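Local structure of HTH-type transcriptional activator AmpR (Pseudomonas aeruginosa PAO1, 5MMH) at residues 105-116 against 127-137. The protein activates transcription of the ampC beta-lactamase gene by binding its promoter, and its effector domain, the part described here, recognises cell-wall-derived muropeptides. Numbering follows the deposited sequence.
Sequences TLLRSYRADEWP and HAPLTRSIVFD
Arg108 and Val135 pair across two parallel strands, joined through both backbone groups of Arg108, which face the neighbouring strand: its N donates to Ile134 O at 3.0 Å, nearly straight at 171°, and its O accepts from Phe136 N at 2.8 Å with a more bent geometry. The same carbonyl oxygen also receives a CA-H...O contact from Val135. Beyond the backbone, the Arg108 side chain runs extended from CG to NE, and the turn about CD-NE (chi4 81°) sets one face of the guanidinium against Val135, whose CG2 sits over its centre, 3.6 Å from Arg108 CZ. Ser133 OG lies at the edge of the same group, and Leu130 CD2 approaches NH2 obliquely. On the other face of the sheet, Leu107 lies alongside Ile134, pointing the same way, and its CD2 meets the edge of the Phe136 ring, 3.7 Å from CE1. Met142 of helix 139-147 packs on both Leu107 and Phe136. Strands 106-109 and 133-136 are the two arms of a right-handed beta-alpha-beta crossover through helix 114-121, within the LysR-type effector-binding domain. Pro129, on the return path to the second strand, wedges between strand and helix: its CB touches Leu106 CD1, while its CG presses on Trp115 CB at 3.4 Å. Trp115 is held in turn by NE1, which donates to Leu107 O at 2.9 Å in the plane of the indole but from above the carbonyl plane. Beyond the strand ends, Asp137 OD1 is hydrogen-bonded to Thr47 of the second subunit, whose Leu45 packs on Ile134.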
ATOM      1  N   THR A 105      -7.252   1.418 -19.011  1.00 29.16           N
ATOM      2  CA  THR A 105      -7.361   0.491 -17.905  1.00 32.93           C
ATOM      3  C   THR A 105      -7.979   1.189 -16.716  1.00 28.27           C
ATOM      4  O   THR A 105      -7.504   2.245 -16.288  1.00 29.44           O
ATOM      5  CB  THR A 105      -5.997  -0.044 -17.523  1.00 28.27           C
ATOM      6  OG1 THR A 105      -5.337  -0.480 -18.705  1.00 49.65           O
ATOM      7  CG2 THR A 105      -6.141  -1.179 -16.519  1.00 31.24           C
ATOM      8  N   LEU A 106      -9.034   0.592 -16.186  1.00 31.08           N
ATOM      9  CA  LEU A 106      -9.727   1.115 -15.020  1.00 28.45           C
ATOM     10  C   LEU A 106      -9.145   0.411 -13.804  1.00 28.28           C
ATOM     11  O   LEU A 106      -9.391  -0.777 -13.599  1.00 31.16           O
ATOM     12  CB  LEU A 106     -11.233   0.881 -15.133  1.00 32.70           C
ATOM     13  CG  LEU A 106     -11.900   1.487 -16.374  1.00 34.07           C
ATOM     14  CD1 LEU A 106     -13.412   1.389 -16.290  1.00 34.84           C
ATOM     15  CD2 LEU A 106     -11.446   2.937 -16.583  1.00 28.22           C
ATOM     16  N   LEU A 107      -8.365   1.135 -13.005  1.00 23.09           N
ATOM     17  CA  LEU A 107      -7.825   0.567 -11.776  1.00 19.65           C
ATOM     18  C   LEU A 107      -8.913   0.548 -10.711  1.00 28.26           C
ATOM     19  O   LEU A 107      -9.636   1.530 -10.534  1.00 22.83           O
ATOM     20  CB  LEU A 107      -6.634   1.392 -11.302  1.00 19.15           C
ATOM     21  CG  LEU A 107      -5.583   1.746 -12.359  1.00 19.35           C
ATOM     22  CD1 LEU A 107      -4.647   2.796 -11.813  1.00 19.42           C
ATOM     23  CD2 LEU A 107      -4.783   0.473 -12.834  1.00 13.25           C
ATOM     24  N   ARG A 108      -9.045  -0.569  -9.995  1.00 30.10           N
ATOM     25  CA  ARG A 108     -10.125  -0.646  -9.024  1.00 26.94           C
ATOM     26  C   ARG A 108      -9.682  -1.349  -7.751  1.00 24.95           C
ATOM     27  O   ARG A 108      -8.634  -1.995  -7.698  1.00 20.44           O
ATOM     28  CB  ARG A 108     -11.349  -1.338  -9.623  1.00 33.08           C
ATOM     29  CG  ARG A 108     -11.202  -2.800  -9.917  1.00 31.00           C
ATOM     30  CD  ARG A 108     -12.478  -3.242 -10.604  1.00 35.19           C
ATOM     31  NE  ARG A 108     -12.591  -4.682 -10.806  1.00 39.93           N
ATOM     32  CZ  ARG A 108     -12.972  -5.550  -9.873  1.00 40.44           C
ATOM     33  NH1 ARG A 108     -13.265  -5.143  -8.637  1.00 32.69           N
ATOM     34  NH2 ARG A 108     -13.056  -6.837 -10.179  1.00 48.40           N
ATOM     35  N   SER A 109     -10.502  -1.191  -6.710  1.00 17.77           N
ATOM     36  CA  SER A 109     -10.337  -1.872  -5.437  1.00 26.16           C
ATOM     37  C   SER A 109     -11.166  -3.155  -5.403  1.00 25.47           C
ATOM     38  O   SER A 109     -11.919  -3.464  -6.331  1.00 28.86           O
ATOM     39  CB  SER A 109     -10.744  -0.961  -4.283  1.00 32.77           C
ATOM     40  OG  SER A 109     -12.159  -0.909  -4.175  1.00 35.52           O
ATOM     41  N   TYR A 110     -11.062  -3.897  -4.301  1.00 29.57           N
ATOM     42  CA  TYR A 110     -11.873  -5.124  -4.149  1.00 37.98           C
ATOM     43  C   TYR A 110     -13.352  -4.894  -3.997  1.00 34.50           C
ATOM     44  O   TYR A 110     -14.125  -5.800  -4.159  1.00 39.03           O
ATOM     45  CB  TYR A 110     -11.395  -6.188  -3.147  1.00 41.34           C
ATOM     46  CG  TYR A 110     -10.456  -5.814  -2.040  1.00 50.69           C
ATOM     47  CD1 TYR A 110     -10.914  -5.171  -0.890  1.00 56.13           C
ATOM     48  CD2 TYR A 110      -9.126  -6.192  -2.105  1.00 51.62           C
ATOM     49  CE1 TYR A 110     -10.067  -4.846   0.148  1.00 49.35           C
ATOM     50  CE2 TYR A 110      -8.239  -5.884  -1.076  1.00 55.06           C
ATOM     51  CZ  TYR A 110      -8.714  -5.195   0.062  1.00 53.63           C
ATOM     52  OH  TYR A 110      -7.838  -4.896   1.089  1.00 53.56           O
ATOM     53  N   ARG A 111     -13.737  -3.676  -3.719  1.00 33.52           N
ATOM     54  CA  ARG A 111     -15.163  -3.358  -3.674  1.00 35.41           C
ATOM     55  C   ARG A 111     -15.644  -3.114  -5.100  1.00 38.42           C
ATOM     56  O   ARG A 111     -15.313  -2.089  -5.707  1.00 40.41           O
ATOM     57  CB  ARG A 111     -15.393  -2.141  -2.784  1.00 33.28           C
ATOM     58  CG  ARG A 111     -14.812  -2.308  -1.395  1.00 35.99           C
ATOM     59  CD  ARG A 111     -14.815  -0.996  -0.609  1.00 34.69           C
ATOM     60  NE  ARG A 111     -13.860  -0.023  -1.138  1.00 36.78           N
ATOM     61  CZ  ARG A 111     -12.579   0.039  -0.779  1.00 38.10           C
ATOM     62  NH1 ARG A 111     -11.778   0.962  -1.312  1.00 40.20           N
ATOM     63  NH2 ARG A 111     -12.097  -0.826   0.110  1.00 32.24           N
ATOM     64  N   ALA A 112     -16.424  -4.050  -5.644  1.00 33.17           N
ATOM     65  CA  ALA A 112     -16.584  -4.121  -7.092  1.00 30.84           C
ATOM     66  C   ALA A 112     -17.611  -3.150  -7.656  1.00 41.73           C
ATOM     67  O   ALA A 112     -17.702  -3.027  -8.883  1.00 43.02           O
ATOM     68  CB  ALA A 112     -16.958  -5.546  -7.517  1.00 37.27           C
ATOM     69  N   ASP A 113     -18.378  -2.454  -6.822  1.00 29.87           N
ATOM     70  CA  ASP A 113     -19.425  -1.588  -7.336  1.00 43.89           C
ATOM     71  C   ASP A 113     -19.045  -0.111  -7.333  1.00 34.60           C
ATOM     72  O   ASP A 113     -19.908   0.738  -7.551  1.00 35.96           O
ATOM     73  CB  ASP A 113     -20.726  -1.807  -6.553  1.00 46.28           C
ATOM     74  CG  ASP A 113     -21.467  -3.069  -6.996  1.00 60.94           C
ATOM     75  OD1 ASP A 113     -21.578  -4.018  -6.188  1.00 69.11           O
ATOM     76  OD2 ASP A 113     -21.917  -3.122  -8.166  1.00 63.49           O
ATOM     77  N   GLU A 114     -17.776   0.219  -7.131  1.00 29.06           N
ATOM     78  CA  GLU A 114     -17.406   1.625  -7.061  1.00 26.24           C
ATOM     79  C   GLU A 114     -17.439   2.275  -8.441  1.00 30.07           C
ATOM     80  O   GLU A 114     -17.982   3.374  -8.605  1.00 25.19           O
ATOM     81  CB  GLU A 114     -16.030   1.765  -6.423  1.00 26.37           C
ATOM     82  CG  GLU A 114     -15.962   1.250  -4.986  1.00 26.67           C
ATOM     83  CD  GLU A 114     -14.593   1.497  -4.333  1.00 36.50           C
ATOM     84  OE1 GLU A 114     -13.614   1.741  -5.072  1.00 30.79           O
ATOM     85  OE2 GLU A 114     -14.493   1.461  -3.084  1.00 36.23           O
ATOM     86  N   TRP A 115     -16.870   1.608  -9.451  1.00 26.72           N
ATOM     87  CA  TRP A 115     -16.891   2.166 -10.804  1.00 31.69           C
ATOM     88  C   TRP A 115     -18.295   2.290 -11.388  1.00 25.83           C
ATOM     89  O   TRP A 115     -18.599   3.348 -11.967  1.00 26.19           O
ATOM     90  CB  TRP A 115     -15.988   1.350 -11.736  1.00 26.37           C
ATOM     91  CG  TRP A 115     -14.577   1.779 -11.687  1.00 24.86           C
ATOM     92  CD1 TRP A 115     -13.564   1.144 -11.062  1.00 22.35           C
ATOM     93  CD2 TRP A 115     -14.021   2.964 -12.267  1.00 20.63           C
ATOM     94  NE1 TRP A 115     -12.399   1.852 -11.214  1.00 27.04           N
ATOM     95  CE2 TRP A 115     -12.653   2.973 -11.956  1.00 22.51           C
ATOM     96  CE3 TRP A 115     -14.550   4.022 -13.018  1.00 29.31           C
ATOM     97  CZ2 TRP A 115     -11.797   3.990 -12.372  1.00 25.56           C
ATOM     98  CZ3 TRP A 115     -13.700   5.042 -13.419  1.00 27.27           C
ATOM     99  CH2 TRP A 115     -12.337   5.012 -13.101  1.00 25.40           C
ATOM    100  N   PRO A 116     -19.167   1.272 -11.337  1.00 28.16           N
ATOM    101  CA  PRO A 116     -20.544   1.509 -11.800  1.00 32.42           C
ATOM    102  C   PRO A 116     -21.245   2.598 -11.009  1.00 26.93           C
ATOM    103  O   PRO A 116     -21.961   3.415 -11.599  1.00 34.76           O
ATOM    104  CB  PRO A 116     -21.225   0.139 -11.638  1.00 27.99           C
ATOM    105  CG  PRO A 116     -20.307  -0.685 -10.830  1.00 40.61           C
ATOM    106  CD  PRO A 116     -18.928  -0.153 -11.058  1.00 30.71           C
ATOM    107  N   HIS A 127     -21.749   0.678 -16.011  1.00 49.68           N
ATOM    108  CA  HIS A 127     -20.675  -0.255 -16.378  1.00 50.65           C
ATOM    109  C   HIS A 127     -19.681  -0.353 -15.207  1.00 49.82           C
ATOM    110  O   HIS A 127     -19.218   0.700 -14.788  1.00 50.29           O
ATOM    111  CB  HIS A 127     -19.972   0.218 -17.653  1.00 45.15           C
ATOM    112  CG  HIS A 127     -18.994  -0.767 -18.209  1.00 49.73           C
ATOM    113  ND1 HIS A 127     -19.387  -1.879 -18.923  1.00 54.97           N
ATOM    114  CD2 HIS A 127     -17.640  -0.807 -18.165  1.00 53.15           C
ATOM    115  CE1 HIS A 127     -18.318  -2.564 -19.288  1.00 56.50           C
ATOM    116  NE2 HIS A 127     -17.245  -1.934 -18.842  1.00 53.03           N
ATOM    117  N   ALA A 128     -19.289  -1.503 -14.626  1.00 58.33           N
ATOM    118  CA  ALA A 128     -19.324  -2.948 -14.971  1.00 56.19           C
ATOM    119  C   ALA A 128     -17.954  -3.384 -15.525  1.00 64.40           C
ATOM    120  O   ALA A 128     -17.898  -4.118 -16.515  1.00 71.28           O
ATOM    121  CB  ALA A 128     -20.447  -3.329 -15.954  1.00 61.86           C
ATOM    122  N   PRO A 129     -16.832  -2.962 -14.872  1.00 64.58           N
ATOM    123  CA  PRO A 129     -15.517  -3.143 -15.506  1.00 67.22           C
ATOM    124  C   PRO A 129     -14.769  -4.404 -15.083  1.00 66.61           C
ATOM    125  O   PRO A 129     -14.026  -4.402 -14.095  1.00 63.44           O
ATOM    126  CB  PRO A 129     -14.753  -1.881 -15.070  1.00 59.50           C
ATOM    127  CG  PRO A 129     -15.570  -1.293 -13.906  1.00 51.51           C
ATOM    128  CD  PRO A 129     -16.665  -2.275 -13.582  1.00 52.38           C
ATOM    129  N   LEU A 130     -14.961  -5.488 -15.835  1.00 71.38           N
ATOM    130  CA  LEU A 130     -14.137  -6.693 -15.749  1.00 72.43           C
ATOM    131  C   LEU A 130     -13.348  -6.777 -17.046  1.00 74.04           C
ATOM    132  O   LEU A 130     -13.925  -7.067 -18.101  1.00 81.13           O
ATOM    133  CB  LEU A 130     -14.982  -7.953 -15.563  1.00 68.99           C
ATOM    134  CG  LEU A 130     -15.583  -8.345 -14.214  1.00 71.97           C
ATOM    135  CD1 LEU A 130     -15.947  -9.826 -14.234  1.00 63.76           C
ATOM    136  CD2 LEU A 130     -14.625  -8.037 -13.062  1.00 68.66           C
ATOM    137  N   THR A 131     -12.040  -6.525 -16.969  1.00 71.50           N
ATOM    138  CA  THR A 131     -11.176  -6.405 -18.152  1.00 68.47           C
ATOM    139  C   THR A 131     -11.619  -5.204 -19.009  1.00 73.80           C
ATOM    140  O   THR A 131     -12.751  -5.155 -19.496  1.00 78.39           O
ATOM    141  CB  THR A 131     -11.181  -7.699 -19.005  1.00 68.94           C
ATOM    142  OG1 THR A 131     -10.888  -8.828 -18.168  1.00 70.79           O
ATOM    143  CG2 THR A 131     -10.158  -7.613 -20.134  1.00 61.63           C
ATOM    144  N   ARG A 132     -10.712  -4.259 -19.211  1.00 61.66           N
ATOM    145  CA  ARG A 132      -9.380  -4.382 -18.697  1.00 60.06           C
ATOM    146  C   ARG A 132      -9.226  -3.696 -17.374  1.00 54.57           C
ATOM    147  O   ARG A 132      -9.468  -2.521 -17.242  1.00 48.65           O
ATOM    148  CB  ARG A 132      -8.355  -3.846 -19.672  1.00 59.19           C
ATOM    149  CG  ARG A 132      -6.965  -4.416 -19.405  1.00 59.70           C
ATOM    150  CD  ARG A 132      -5.832  -3.418 -19.478  1.00 59.72           C
ATOM    151  NE  ARG A 132      -4.625  -4.097 -19.964  1.00 67.47           N
ATOM    152  CZ  ARG A 132      -3.798  -3.659 -20.923  1.00 70.43           C
ATOM    153  NH1 ARG A 132      -2.743  -4.395 -21.270  1.00 65.20           N
ATOM    154  NH2 ARG A 132      -3.967  -2.487 -21.516  1.00 68.61           N
ATOM    155  N   SER A 133      -8.820  -4.464 -16.390  1.00 51.45           N
ATOM    156  CA  SER A 133      -8.690  -3.845 -15.075  1.00 43.91           C
ATOM    157  C   SER A 133      -7.862  -4.709 -14.128  1.00 39.76           C
ATOM    158  O   SER A 133      -7.711  -5.925 -14.305  1.00 33.37           O
ATOM    159  CB  SER A 133     -10.063  -3.527 -14.456  1.00 39.37           C
ATOM    160  OG  SER A 133     -10.782  -4.672 -14.033  1.00 53.14           O
ATOM    161  N   ILE A 134      -7.349  -4.031 -13.101  1.00 29.69           N
ATOM    162  CA  ILE A 134      -6.419  -4.560 -12.113  1.00 26.63           C
ATOM    163  C   ILE A 134      -6.979  -4.185 -10.755  1.00 22.31           C
ATOM    164  O   ILE A 134      -7.368  -3.030 -10.547  1.00 21.19           O
ATOM    165  CB  ILE A 134      -5.011  -3.950 -12.289  1.00 21.26           C
ATOM    166  CG1 ILE A 134      -4.597  -3.990 -13.760  1.00 23.97           C
ATOM    167  CG2 ILE A 134      -4.002  -4.622 -11.375  1.00 18.42           C
ATOM    168  CD1 ILE A 134      -3.512  -2.996 -14.133  1.00 28.45           C
ATOM    169  N   VAL A 135      -7.012  -5.136  -9.836  1.00 21.61           N
ATOM    170  CA  VAL A 135      -7.651  -4.954  -8.534  1.00 23.20           C
ATOM    171  C   VAL A 135      -6.572  -4.712  -7.490  1.00 24.28           C
ATOM    172  O   VAL A 135      -5.554  -5.417  -7.460  1.00 22.89           O
ATOM    173  CB  VAL A 135      -8.512  -6.179  -8.158  1.00 21.61           C
ATOM    174  CG1 VAL A 135      -9.210  -5.949  -6.825  1.00 26.05           C
ATOM    175  CG2 VAL A 135      -9.514  -6.485  -9.255  1.00 22.75           C
ATOM    176  N   PHE A 136      -6.802  -3.737  -6.614  1.00 20.56           N
ATOM    177  CA  PHE A 136      -5.782  -3.260  -5.691  1.00 22.15           C
ATOM    178  C   PHE A 136      -6.251  -3.408  -4.253  1.00 21.17           C
ATOM    179  O   PHE A 136      -7.398  -3.090  -3.936  1.00 20.05           O
ATOM    180  CB  PHE A 136      -5.429  -1.797  -5.980  1.00 20.09           C
ATOM    181  CG  PHE A 136      -4.579  -1.615  -7.198  1.00 15.94           C
ATOM    182  CD1 PHE A 136      -5.155  -1.366  -8.437  1.00 15.11           C
ATOM    183  CD2 PHE A 136      -3.201  -1.723  -7.113  1.00 19.05           C
ATOM    184  CE1 PHE A 136      -4.367  -1.210  -9.566  1.00 19.14           C
ATOM    185  CE2 PHE A 136      -2.408  -1.575  -8.230  1.00 13.89           C
ATOM    186  CZ  PHE A 136      -2.988  -1.311  -9.462  1.00 15.22           C
ATOM    187  N   ASP A 137      -5.359  -3.894  -3.392  1.00 18.43           N
ATOM    188  CA  ASP A 137      -5.690  -4.043  -1.985  1.00 18.09           C
ATOM    189  C   ASP A 137      -5.650  -2.707  -1.265  1.00 23.51           C
ATOM    190  O   ASP A 137      -6.319  -2.549  -0.246  1.00 19.97           O
ATOM    191  CB  ASP A 137      -4.746  -5.051  -1.303  1.00 21.04           C
ATOM    192  CG  ASP A 137      -3.304  -4.487  -1.026  1.00 36.91           C
ATOM    193  OD1 ASP A 137      -2.641  -3.935  -1.955  1.00 32.41           O
ATOM    194  OD2 ASP A 137      -2.798  -4.666   0.126  1.00 37.74           O
TER